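Local coordinates for protein cyclin homolog (Herpesvirus saimiri, PDB 2F2C) that belongs to the D-type cyclin subfamily, modulates the host cell cycle and may promote transformation and rapid T-cell proliferation during latent infection, at residues P74-I79 against A100-G105; V150-F155 against G196-G201; F155-C160 against Q172-A177; I181-I186 against E244-Y249. All blocks are in the same frame, centred on the assembly; numbering follows the deposited sequence.

Contact 1. Residues P74-I79 against A100-G105; sequences PLSVSI and ACVLIG
Helix-on-helix packing in the N-terminal cyclin domain sets Leu75 and Ser76 of helix 72-83 against Gly105 and Val102 of helix 94-109, and it illustrates how small residues let two helices come close. The short axes approach to 8.2 Å with 126° between their directions. Where they meet, Gly105 has only its backbone to offer, and Leu75 CD1 lies 3.8 Å from Gly105 CA. Ser76 faces the same helix through its CB, 3.9 Å from Val102 CA, while its hydroxyl is hydrogen-bonded back to Phe73 O in its own helix. Ile79 supplies the larger apolar surface and divides its branches between two partners. With CG1 placed beside the backbone N (chi1 -73°), the longer arm carries CD1 to 3.6 Å from Ile104 CG2, and the two isoleucines cross obliquely. The shorter branch, CG2, is instead 4.0 Å from Cys101 SG. No hydrogen bond joins the segments, so they are held by shape and by the burial of apolar groups. Around them, Met59 of helix 49-65 touches both Ser76 and Val102, whereas helix 129-142 packs on Ala100, Leu103 and Ile104 of the second segment.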
loop_
_atom_site.group_PDB
_atom_site.type_symbol
_atom_site.label_atom_id
_atom_site.label_comp_id
_atom_site.label_asym_id
_atom_site.label_seq_id
_atom_site.Cartn_x
_atom_site.Cartn_y
_atom_site.Cartn_z
ATOM N N PRO A 74 -12.402 -8.292 -3.701
ATOM C CA PRO A 74 -11.491 -8.881 -4.662
ATOM C C PRO A 74 -10.282 -9.531 -3.980
ATOM O O PRO A 74 -9.934 -10.685 -4.305
ATOM C CB PRO A 74 -11.086 -7.685 -5.517
ATOM C CG PRO A 74 -12.305 -6.891 -5.555
ATOM C CD PRO A 74 -12.813 -6.934 -4.123
ATOM N N LEU A 75 -9.685 -8.823 -3.019
ATOM C CA LEU A 75 -8.464 -9.305 -2.375
ATOM C C LEU A 75 -8.761 -10.531 -1.549
ATOM O O LEU A 75 -8.012 -11.505 -1.577
ATOM C CB LEU A 75 -7.834 -8.216 -1.521
ATOM C CG LEU A 75 -6.383 -8.265 -1.053
ATOM C CD1 LEU A 75 -6.318 -8.834 0.320
ATOM C CD2 LEU A 75 -5.474 -9.038 -1.990
ATOM N N SER A 76 -9.881 -10.497 -0.845
ATOM C CA SER A 76 -10.281 -11.627 -0.030
ATOM C C SER A 76 -10.597 -12.867 -0.886
ATOM O O SER A 76 -10.485 -13.983 -0.396
ATOM C CB SER A 76 -11.486 -11.242 0.820
ATOM O OG SER A 76 -12.675 -11.471 0.064
ATOM N N VAL A 77 -11.006 -12.666 -2.144
ATOM C CA VAL A 77 -11.177 -13.758 -3.111
ATOM C C VAL A 77 -9.816 -14.315 -3.550
ATOM O O VAL A 77 -9.599 -15.528 -3.629
ATOM C CB VAL A 77 -11.950 -13.283 -4.350
ATOM C CG1 VAL A 77 -11.950 -14.333 -5.427
ATOM C CG2 VAL A 77 -13.386 -12.959 -3.996
ATOM N N SER A 78 -8.897 -13.401 -3.837
ATOM C CA SER A 78 -7.566 -13.749 -4.232
ATOM C C SER A 78 -6.927 -14.596 -3.162
ATOM O O SER A 78 -6.423 -15.685 -3.462
ATOM C CB SER A 78 -6.757 -12.496 -4.433
ATOM O OG SER A 78 -5.463 -12.848 -4.881
ATOM N N ILE A 79 -6.971 -14.119 -1.914
ATOM C CA ILE A 79 -6.372 -14.851 -0.787
ATOM C C ILE A 79 -6.947 -16.250 -0.696
ATOM O O ILE A 79 -6.204 -17.210 -0.498
ATOM C CB ILE A 79 -6.566 -14.114 0.553
ATOM C CG1 ILE A 79 -5.661 -12.885 0.651
ATOM C CG2 ILE A 79 -6.263 -15.030 1.729
ATOM C CD1 ILE A 79 -5.987 -12.030 1.842
ATOM N N ALA A 100 -11.992 -16.127 7.396
ATOM C CA ALA A 100 -10.664 -15.623 7.736
ATOM C C ALA A 100 -9.960 -14.914 6.581
ATOM O O ALA A 100 -9.002 -14.164 6.802
ATOM C CB ALA A 100 -9.807 -16.717 8.296
ATOM N N CYS A 101 -10.431 -15.140 5.357
ATOM C CA CYS A 101 -9.941 -14.385 4.210
ATOM C C CYS A 101 -10.434 -12.946 4.256
ATOM O O CYS A 101 -9.633 -12.014 4.172
ATOM C CB CYS A 101 -10.324 -15.062 2.907
ATOM S SG CYS A 101 -9.668 -16.746 2.838
ATOM N N VAL A 102 -11.736 -12.753 4.431
ATOM C CA VAL A 102 -12.299 -11.417 4.633
ATOM C C VAL A 102 -11.628 -10.715 5.812
ATOM O O VAL A 102 -11.401 -9.509 5.766
ATOM C CB VAL A 102 -13.830 -11.472 4.851
ATOM C CG1 VAL A 102 -14.369 -10.143 5.338
ATOM C CG2 VAL A 102 -14.516 -11.862 3.569
ATOM N N LEU A 103 -11.308 -11.462 6.869
ATOM C CA LEU A 103 -10.630 -10.862 8.007
ATOM C C LEU A 103 -9.278 -10.309 7.548
ATOM O O LEU A 103 -9.010 -9.116 7.733
ATOM C CB LEU A 103 -10.485 -11.826 9.196
ATOM C CG LEU A 103 -9.839 -11.242 10.471
ATOM C CD1 LEU A 103 -10.696 -10.172 11.108
ATOM C CD2 LEU A 103 -9.558 -12.311 11.497
ATOM N N ILE A 104 -8.454 -11.147 6.913
ATOM C CA ILE A 104 -7.140 -10.696 6.457
ATOM C C ILE A 104 -7.277 -9.522 5.480
ATOM O O ILE A 104 -6.593 -8.493 5.643
ATOM C CB ILE A 104 -6.288 -11.875 5.879
ATOM C CG1 ILE A 104 -5.863 -12.826 7.004
ATOM C CG2 ILE A 104 -5.022 -11.373 5.217
ATOM C CD1 ILE A 104 -5.566 -14.225 6.557
ATOM N N GLY A 105 -8.184 -9.680 4.507
ATOM C CA GLY A 105 -8.461 -8.683 3.464
ATOM C C GLY A 105 -8.856 -7.337 4.036
ATOM O O GLY A 105 -8.232 -6.313 3.732
#

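Contact 2. Residues V150-F155 against G196-G201; sequences VLATDF and GLICAG
Ala152 and Cys199 mark the nearest backbone approach, their CA atoms 5.1 Å apart, where the chain leading into helix 156-162 runs past helix 195-208. Here is a general lesson in how a glycine can serve an aromatic ring: Gly196 has no side chain to intervene, and its CA sits over the centre of one face of Phe155. This CH-pi contact measures 3.6 Å from Gly196 CA to the centroid of the Phe155 ring, only 12° off the ring normal. Phe155 CB, at the root of the ring, packs 3.5 Å from Cys199 SG, which reaches it by standing opposite the backbone N about the CA-CB bond (chi1 -175°). Ala152 adds a methyl contact, its CB lying 3.7 Å from Ile198 CG2.

The approaching chain is braced from within. Asp154 OD2 accepts a hydrogen bond from Leu151 N at 2.7 Å; the N-H comes to its anti side, 29° out of the carboxylate plane, while Asp154 N returns a bond to Leu151 O. The other carboxylate oxygen, OD1, forms a salt bridge with Arg109, at the end of helix 94-109. Gly196 N is likewise engaged, by Glu31 OE1 of helix 21-31, and Leu24 and Leu27 of that helix pack on Phe155. The arrangement fits the two-domain cyclin fold: the chain ahead of helix 156-162 is buried against helix 195-208, and helix 21-31, from the N-terminal part of the chain, touches the same aromatic residue.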
loop_
_atom_site.group_PDB
_atom_site.type_symbol
_atom_site.label_atom_id
_atom_site.label_comp_id
_atom_site.label_asym_id
_atom_site.label_seq_id
_atom_site.Cartn_x
_atom_site.Cartn_y
_atom_site.Cartn_z
ATOM N N VAL A 150 -2.398 -7.942 -7.449
ATOM C CA VAL A 150 -3.099 -7.029 -8.337
ATOM C C VAL A 150 -4.597 -7.417 -8.390
ATOM O O VAL A 150 -4.936 -8.551 -8.713
ATOM C CB VAL A 150 -2.493 -7.001 -9.741
ATOM C CG1 VAL A 150 -3.413 -6.243 -10.680
ATOM C CG2 VAL A 150 -1.145 -6.342 -9.714
ATOM N N LEU A 151 -5.474 -6.475 -8.046
ATOM C CA LEU A 151 -6.914 -6.723 -8.027
ATOM C C LEU A 151 -7.556 -6.130 -9.254
ATOM O O LEU A 151 -7.217 -5.004 -9.640
ATOM C CB LEU A 151 -7.551 -6.050 -6.818
ATOM C CG LEU A 151 -6.951 -6.451 -5.494
ATOM C CD1 LEU A 151 -7.686 -5.742 -4.370
ATOM C CD2 LEU A 151 -7.090 -7.951 -5.390
ATOM N N ALA A 152 -8.514 -6.848 -9.832
ATOM C CA ALA A 152 -9.229 -6.341 -10.999
ATOM C C ALA A 152 -9.492 -4.869 -10.738
ATOM O O ALA A 152 -9.416 -4.016 -11.615
ATOM C CB ALA A 152 -10.532 -7.080 -11.189
ATOM N N THR A 153 -9.732 -4.571 -9.484
ATOM C CA THR A 153 -10.283 -3.314 -9.138
ATOM C C THR A 153 -9.248 -2.187 -9.124
ATOM O O THR A 153 -9.616 -1.017 -9.178
ATOM C CB THR A 153 -11.055 -3.497 -7.835
ATOM O OG1 THR A 153 -12.198 -2.656 -7.881
ATOM C CG2 THR A 153 -10.288 -3.041 -6.662
ATOM N N ASP A 154 -7.961 -2.545 -9.096
ATOM C CA ASP A 154 -6.875 -1.565 -9.096
ATOM C C ASP A 154 -6.712 -0.926 -10.475
ATOM O O ASP A 154 -6.070 0.130 -10.608
ATOM C CB ASP A 154 -5.525 -2.204 -8.745
ATOM C CG ASP A 154 -5.469 -2.824 -7.341
ATOM O OD1 ASP A 154 -5.764 -2.138 -6.323
ATOM O OD2 ASP A 154 -5.049 -4.007 -7.176
ATOM N N PHE A 155 -7.248 -1.576 -11.508
ATOM C CA PHE A 155 -7.077 -1.090 -12.867
ATOM C C PHE A 155 -8.017 0.035 -13.233
ATOM O O PHE A 155 -7.652 0.849 -14.071
ATOM C CB PHE A 155 -7.241 -2.204 -13.885
ATOM C CG PHE A 155 -5.997 -2.980 -14.141
ATOM C CD1 PHE A 155 -5.709 -4.126 -13.400
ATOM C CD2 PHE A 155 -5.123 -2.592 -15.138
ATOM C CE1 PHE A 155 -4.565 -4.847 -13.647
ATOM C CE2 PHE A 155 -3.974 -3.316 -15.381
ATOM C CZ PHE A 155 -3.691 -4.434 -14.633
ATOM N N GLY A 196 -6.683 -7.267 -15.260
ATOM C CA GLY A 196 -6.857 -6.151 -16.179
ATOM C C GLY A 196 -8.010 -6.402 -17.125
ATOM O O GLY A 196 -8.751 -5.486 -17.446
ATOM N N LEU A 197 -8.168 -7.642 -17.581
ATOM C CA LEU A 197 -9.294 -7.972 -18.447
ATOM C C LEU A 197 -10.639 -7.894 -17.716
ATOM O O LEU A 197 -11.568 -7.235 -18.204
ATOM C CB LEU A 197 -9.107 -9.334 -19.120
ATOM C CG LEU A 197 -8.203 -9.316 -20.355
ATOM C CD1 LEU A 197 -7.947 -10.734 -20.856
ATOM C CD2 LEU A 197 -8.769 -8.410 -21.460
ATOM N N ILE A 198 -10.745 -8.552 -16.558
ATOM C CA ILE A 198 -11.943 -8.412 -15.726
ATOM C C ILE A 198 -12.350 -6.935 -15.626
ATOM O O ILE A 198 -13.507 -6.581 -15.881
ATOM C CB ILE A 198 -11.705 -8.969 -14.323
ATOM C CG1 ILE A 198 -11.280 -10.437 -14.368
ATOM C CG2 ILE A 198 -12.947 -8.771 -13.451
ATOM C CD1 ILE A 198 -10.628 -10.888 -13.056
ATOM N N CYS A 199 -11.380 -6.080 -15.285
ATOM C CA CYS A 199 -11.605 -4.646 -15.144
ATOM C C CYS A 199 -12.074 -3.981 -16.417
ATOM O O CYS A 199 -13.091 -3.330 -16.404
ATOM C CB CYS A 199 -10.351 -3.932 -14.685
ATOM S SG CYS A 199 -10.731 -2.189 -14.378
ATOM N N ALA A 200 -11.306 -4.105 -17.495
ATOM C CA ALA A 200 -11.744 -3.682 -18.827
ATOM C C ALA A 200 -13.219 -4.009 -19.075
ATOM O O ALA A 200 -13.993 -3.147 -19.493
ATOM C CB ALA A 200 -10.869 -4.354 -19.928
ATOM N N GLY A 201 -13.590 -5.262 -18.829
ATOM C CA GLY A 201 -14.949 -5.722 -19.040
ATOM C C GLY A 201 -15.930 -4.994 -18.138
ATOM O O GLY A 201 -16.964 -4.503 -18.611
#

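Contact 3. Residues F155-C160 against Q172-A177; sequences FLIPLC and QLYEAA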
loop_
_atom_site.group_PDB
_atom_site.type_symbol
_atom_site.label_atom_id
_atom_site.label_comp_id
_atom_site.label_asym_id
_atom_site.label_seq_id
_atom_site.Cartn_x
_atom_site.Cartn_y
_atom_site.Cartn_z
ATOM N N PHE A 155 -7.248 -1.576 -11.508
ATOM C CA PHE A 155 -7.077 -1.090 -12.867
ATOM C C PHE A 155 -8.017 0.035 -13.233
ATOM O O PHE A 155 -7.652 0.849 -14.071
ATOM C CB PHE A 155 -7.241 -2.204 -13.885
ATOM C CG PHE A 155 -5.997 -2.980 -14.141
ATOM C CD1 PHE A 155 -5.709 -4.126 -13.400
ATOM C CD2 PHE A 155 -5.123 -2.592 -15.138
ATOM C CE1 PHE A 155 -4.565 -4.847 -13.647
ATOM C CE2 PHE A 155 -3.974 -3.316 -15.381
ATOM C CZ PHE A 155 -3.691 -4.434 -14.633
ATOM N N LEU A 156 -9.210 0.083 -12.627
ATOM C CA LEU A 156 -10.265 1.064 -12.991
ATOM C C LEU A 156 -9.803 2.459 -13.394
ATOM O O LEU A 156 -10.092 2.926 -14.496
ATOM C CB LEU A 156 -11.297 1.188 -11.882
ATOM C CG LEU A 156 -12.234 -0.016 -11.785
ATOM C CD1 LEU A 156 -12.842 -0.034 -10.407
ATOM C CD2 LEU A 156 -13.309 0.013 -12.865
ATOM N N ILE A 157 -9.064 3.118 -12.517
ATOM C CA ILE A 157 -8.738 4.505 -12.761
ATOM C C ILE A 157 -7.644 4.675 -13.812
ATOM O O ILE A 157 -7.820 5.497 -14.732
ATOM C CB ILE A 157 -8.436 5.257 -11.436
ATOM C CG1 ILE A 157 -9.678 5.231 -10.526
ATOM C CG2 ILE A 157 -7.966 6.699 -11.713
ATOM C CD1 ILE A 157 -10.795 6.182 -10.976
ATOM N N PRO A 158 -6.512 3.964 -13.686
ATOM C CA PRO A 158 -5.506 3.952 -14.751
ATOM C C PRO A 158 -6.075 3.681 -16.152
ATOM O O PRO A 158 -5.626 4.302 -17.127
ATOM C CB PRO A 158 -4.562 2.836 -14.318
ATOM C CG PRO A 158 -4.599 2.904 -12.865
ATOM C CD PRO A 158 -6.043 3.209 -12.507
ATOM N N LEU A 159 -7.064 2.797 -16.265
ATOM C CA LEU A 159 -7.697 2.569 -17.570
ATOM C C LEU A 159 -8.480 3.789 -18.027
ATOM O O LEU A 159 -8.326 4.211 -19.190
ATOM C CB LEU A 159 -8.582 1.313 -17.593
ATOM C CG LEU A 159 -7.840 -0.016 -17.486
ATOM C CD1 LEU A 159 -8.808 -1.163 -17.624
ATOM C CD2 LEU A 159 -6.745 -0.093 -18.532
ATOM N N CYS A 160 -9.293 4.352 -17.118
ATOM C CA CYS A 160 -10.030 5.603 -17.383
ATOM C C CYS A 160 -9.145 6.742 -17.882
ATOM O O CYS A 160 -9.488 7.413 -18.851
ATOM C CB CYS A 160 -10.771 6.085 -16.136
ATOM S SG CYS A 160 -12.176 5.077 -15.676
ATOM N N GLN A 172 -18.657 8.703 -10.508
ATOM C CA GLN A 172 -19.773 7.833 -10.888
ATOM C C GLN A 172 -19.305 6.532 -11.567
ATOM O O GLN A 172 -19.859 5.455 -11.315
ATOM C CB GLN A 172 -20.795 8.589 -11.760
ATOM C CG GLN A 172 -20.321 8.824 -13.215
ATOM C CD GLN A 172 -21.255 9.679 -14.075
ATOM O OE1 GLN A 172 -21.927 10.595 -13.579
ATOM N NE2 GLN A 172 -21.278 9.388 -15.374
ATOM N N LEU A 173 -18.282 6.630 -12.415
ATOM C CA LEU A 173 -17.864 5.495 -13.235
ATOM C C LEU A 173 -17.226 4.500 -12.315
ATOM O O LEU A 173 -17.531 3.316 -12.369
ATOM C CB LEU A 173 -16.874 5.935 -14.318
ATOM C CG LEU A 173 -17.082 5.460 -15.763
ATOM C CD1 LEU A 173 -18.519 5.616 -16.208
ATOM C CD2 LEU A 173 -16.179 6.244 -16.695
ATOM N N TYR A 174 -16.366 5.015 -11.444
ATOM C CA TYR A 174 -15.677 4.205 -10.467
ATOM C C TYR A 174 -16.696 3.440 -9.657
ATOM O O TYR A 174 -16.592 2.223 -9.487
ATOM C CB TYR A 174 -14.823 5.066 -9.518
ATOM C CG TYR A 174 -13.918 4.205 -8.703
ATOM C CD1 TYR A 174 -12.715 3.784 -9.231
ATOM C CD2 TYR A 174 -14.292 3.730 -7.444
ATOM C CE1 TYR A 174 -11.884 2.960 -8.541
ATOM C CE2 TYR A 174 -13.456 2.894 -6.730
ATOM C CZ TYR A 174 -12.250 2.513 -7.302
ATOM O OH TYR A 174 -11.362 1.668 -6.686
ATOM N N GLU A 175 -17.675 4.187 -9.158
ATOM C CA GLU A 175 -18.735 3.679 -8.300
ATOM C C GLU A 175 -19.494 2.500 -8.932
ATOM O O GLU A 175 -19.553 1.413 -8.347
ATOM C CB GLU A 175 -19.681 4.837 -7.942
ATOM C CG GLU A 175 -20.673 4.556 -6.813
ATOM C CD GLU A 175 -20.077 3.708 -5.689
ATOM O OE1 GLU A 175 -19.008 4.094 -5.112
ATOM O OE2 GLU A 175 -20.685 2.643 -5.390
ATOM N N ALA A 176 -20.045 2.713 -10.126
ATOM C CA ALA A 176 -20.752 1.667 -10.856
ATOM C C ALA A 176 -19.853 0.474 -11.254
ATOM O O ALA A 176 -20.221 -0.697 -11.045
ATOM C CB ALA A 176 -21.432 2.251 -12.084
ATOM N N ALA A 177 -18.683 0.761 -11.813
ATOM C CA ALA A 177 -17.847 -0.311 -12.322
ATOM C C ALA A 177 -17.261 -1.224 -11.244
ATOM O O ALA A 177 -17.142 -2.432 -11.471
ATOM C CB ALA A 177 -16.767 0.220 -13.259
#
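Leu156 CD1 and Ile157 CD1 come to the Tyr174 ring obliquely, neither squarely over a face nor at the edge, on the side that carries CD1 and CE1; as whole side chains, both cross the tyrosine at about a right angle. This is apolar packing between successive helices, 156-162 and 170-184, of the viral cyclin domain. Their short axes lie 10.7 Å apart with 133° between directions, a separation spanned by large side chains. Tyr174 bridges it because its ring stands opposite the backbone N (chi1 -169°), where the side chain's end comes nearer the other helix than its CB direction suggests. Ile157 likewise reaches across with its end: CD1 lies 3.5 Å from Tyr174 CD1, and CG1 follows alongside. Cys160 SG and Leu173 CD2 make a looser contact of 4.3 Å. A chain of another protein also packs against Ile157 and Tyr174, placing this helix pair beside an intermolecular interface. Leu156 also touches Ile181, further along helix 170-184, and Cys199 on helix 195-208. Its two methyls are shared between neighbours: CD1 lies 3.7 Å from Tyr174 CE1, and CD2 lies 3.5 Å from Ala177 CB.

Contact 4. Residues I181-I186 against E244-Y249; sequences ICKALI and EAFSLY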
loop_
_atom_site.group_PDB
_atom_site.type_symbol
_atom_site.label_atom_id
_atom_site.label_comp_id
_atom_site.label_asym_id
_atom_site.label_seq_id
_atom_site.Cartn_x
_atom_site.Cartn_y
_atom_site.Cartn_z
ATOM N N ILE A 181 -17.753 -5.079 -11.060
ATOM C CA ILE A 181 -16.635 -6.024 -10.965
ATOM C C ILE A 181 -16.774 -6.945 -9.733
ATOM O O ILE A 181 -16.718 -8.176 -9.876
ATOM C CB ILE A 181 -15.272 -5.306 -11.035
ATOM C CG1 ILE A 181 -14.980 -4.895 -12.470
ATOM C CG2 ILE A 181 -14.188 -6.214 -10.612
ATOM C CD1 ILE A 181 -14.235 -3.588 -12.582
ATOM N N CYS A 182 -17.005 -6.349 -8.553
ATOM C CA CYS A 182 -17.170 -7.123 -7.316
ATOM C C CYS A 182 -18.263 -8.177 -7.366
ATOM O O CYS A 182 -18.113 -9.215 -6.744
ATOM C CB CYS A 182 -17.400 -6.234 -6.122
ATOM S SG CYS A 182 -15.929 -5.351 -5.589
ATOM N N LYS A 183 -19.357 -7.948 -8.085
ATOM C CA LYS A 183 -20.367 -9.009 -8.160
ATOM C C LYS A 183 -19.950 -10.127 -9.120
ATOM O O LYS A 183 -20.037 -11.300 -8.764
ATOM C CB LYS A 183 -21.755 -8.476 -8.495
ATOM C CG LYS A 183 -22.500 -7.843 -7.306
ATOM C CD LYS A 183 -23.998 -7.801 -7.578
ATOM C CE LYS A 183 -24.788 -7.251 -6.395
ATOM N NZ LYS A 183 -24.819 -5.763 -6.326
ATOM N N ALA A 184 -19.463 -9.771 -10.315
ATOM C CA ALA A 184 -18.979 -10.756 -11.307
ATOM C C ALA A 184 -18.010 -11.779 -10.717
ATOM O O ALA A 184 -18.141 -12.969 -10.982
ATOM C CB ALA A 184 -18.347 -10.051 -12.499
ATOM N N LEU A 185 -17.068 -11.306 -9.892
ATOM C CA LEU A 185 -16.045 -12.155 -9.251
ATOM C C LEU A 185 -16.601 -13.312 -8.421
ATOM O O LEU A 185 -15.835 -14.163 -7.976
ATOM C CB LEU A 185 -15.110 -11.320 -8.371
ATOM C CG LEU A 185 -13.962 -10.647 -9.113
ATOM C CD1 LEU A 185 -13.451 -9.462 -8.364
ATOM C CD2 LEU A 185 -12.844 -11.616 -9.366
ATOM N N ILE A 186 -17.914 -13.324 -8.187
ATOM C CA ILE A 186 -18.571 -14.446 -7.516
ATOM C C ILE A 186 -18.554 -15.690 -8.418
ATOM O O ILE A 186 -18.384 -16.821 -7.947
ATOM C CB ILE A 186 -20.041 -14.058 -7.106
ATOM C CG1 ILE A 186 -20.017 -12.986 -6.019
ATOM C CG2 ILE A 186 -20.849 -15.265 -6.623
ATOM C CD1 ILE A 186 -21.399 -12.640 -5.431
ATOM N N GLU A 244 -22.488 -11.109 -17.972
ATOM C CA GLU A 244 -23.270 -12.305 -17.651
ATOM C C GLU A 244 -23.059 -12.740 -16.204
ATOM O O GLU A 244 -24.011 -13.051 -15.496
ATOM C CB GLU A 244 -22.938 -13.456 -18.595
ATOM C CG GLU A 244 -22.887 -13.065 -20.063
ATOM C CD GLU A 244 -24.231 -13.140 -20.768
ATOM O OE1 GLU A 244 -25.280 -13.060 -20.075
ATOM O OE2 GLU A 244 -24.238 -13.293 -22.025
ATOM N N ALA A 245 -21.808 -12.764 -15.766
ATOM C CA ALA A 245 -21.483 -13.082 -14.373
ATOM C C ALA A 245 -22.267 -12.192 -13.389
ATOM O O ALA A 245 -22.827 -12.685 -12.391
ATOM C CB ALA A 245 -19.984 -12.964 -14.148
ATOM N N PHE A 246 -22.320 -10.897 -13.703
ATOM C CA PHE A 246 -23.068 -9.912 -12.925
ATOM C C PHE A 246 -24.565 -10.236 -12.845
ATOM O O PHE A 246 -25.151 -10.152 -11.775
ATOM C CB PHE A 246 -22.800 -8.504 -13.475
ATOM C CG PHE A 246 -23.704 -7.447 -12.938
ATOM C CD1 PHE A 246 -23.619 -7.039 -11.604
ATOM C CD2 PHE A 246 -24.628 -6.828 -13.769
ATOM C CE1 PHE A 246 -24.457 -6.039 -11.106
ATOM C CE2 PHE A 246 -25.469 -5.835 -13.283
ATOM C CZ PHE A 246 -25.377 -5.439 -11.947
ATOM N N SER A 247 -25.163 -10.620 -13.972
ATOM C CA SER A 247 -26.548 -11.128 -14.009
ATOM C C SER A 247 -26.785 -12.280 -13.050
ATOM O O SER A 247 -27.849 -12.366 -12.450
ATOM C CB SER A 247 -26.927 -11.639 -15.404
ATOM O OG SER A 247 -26.778 -10.645 -16.391
ATOM N N LEU A 248 -25.805 -13.173 -12.925
ATOM C CA LEU A 248 -25.982 -14.440 -12.210
ATOM C C LEU A 248 -26.114 -14.312 -10.701
ATOM O O LEU A 248 -26.434 -15.292 -10.023
ATOM C CB LEU A 248 -24.853 -15.419 -12.558
ATOM C CG LEU A 248 -25.207 -16.545 -13.540
ATOM C CD1 LEU A 248 -26.240 -16.116 -14.573
ATOM C CD2 LEU A 248 -23.954 -17.082 -14.217
ATOM N N TYR A 249 -25.861 -13.114 -10.186
ATOM C CA TYR A 249 -25.917 -12.839 -8.761
ATOM C C TYR A 249 -27.311 -13.100 -8.173
ATOM O O TYR A 249 -28.334 -12.731 -8.775
ATOM C CB TYR A 249 -25.481 -11.395 -8.528
ATOM C CG TYR A 249 -25.595 -10.949 -7.107
ATOM C CD1 TYR A 249 -24.607 -11.268 -6.175
ATOM C CD2 TYR A 249 -26.698 -10.210 -6.682
ATOM C CE1 TYR A 249 -24.718 -10.865 -4.849
ATOM C CE2 TYR A 249 -26.812 -9.798 -5.370
ATOM C CZ TYR A 249 -25.817 -10.128 -4.460
ATOM O OH TYR A 249 -25.937 -9.718 -3.154
#
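Ala184 and Ala245 form the tight part of this contact, their CB atoms 3.7 Å apart where helix 170-184 and helix 232-247 come together. Two such short side chains let the backbones draw close, and the CA atoms of Ala184 and Phe246 are 4.5 Å apart. Toward solvent the packing changes character and depends on longer groups. The exposed Phe246 ring is met at its edge, in plane, by Lys183 CB, 3.9 Å from Phe246 CD1. Beyond it the lysine chain runs over one face of Tyr249, placing CE 3.5 Å from the centroid of that ring. A bend at the last torsion (chi4 82°) then turns the ammonium away from the ring, leaving NZ 4.9 Å from the Tyr249 centroid and 20° off the normal, still a cation-pi contact. The buried Ile186 approaches the same ring differently, its CD1 at the edge and near the plane, 3.6 Å from Tyr249 CD1. Helix 49-65 lies alongside, with His60 on Lys183 and a weak, long ion pair from Glu64 to its NZ. The chemistry implies that Tyr249 covers the far aliphatic carbons of Lys183, CD and CE, while the lysine's charge probably draws on both the ring and the distant carboxylate.

In the fold
Contacts 1, 2 and 3 are buried, whereas contact 4 runs from an alanine seam out to solvent, and only there does a cation take part across the two segments. Contact 1 belongs to the N-terminal cyclin domain and the others to the viral cyclin domain; the two halves meet where Leu75 packs on Leu151, and where Pro74 packs on Cys182 and Leu185. Contacts 3 and 4 draw on the same helix, 170-184, at different levels, and Ile181 links them by touching Leu156; it also reaches Ala152 and Cys199 of contact 2. Contacts 2 and 3 share Phe155. Small residues permit close backbones in contacts 1, 2 and 4, while bulkier ones span contact 3.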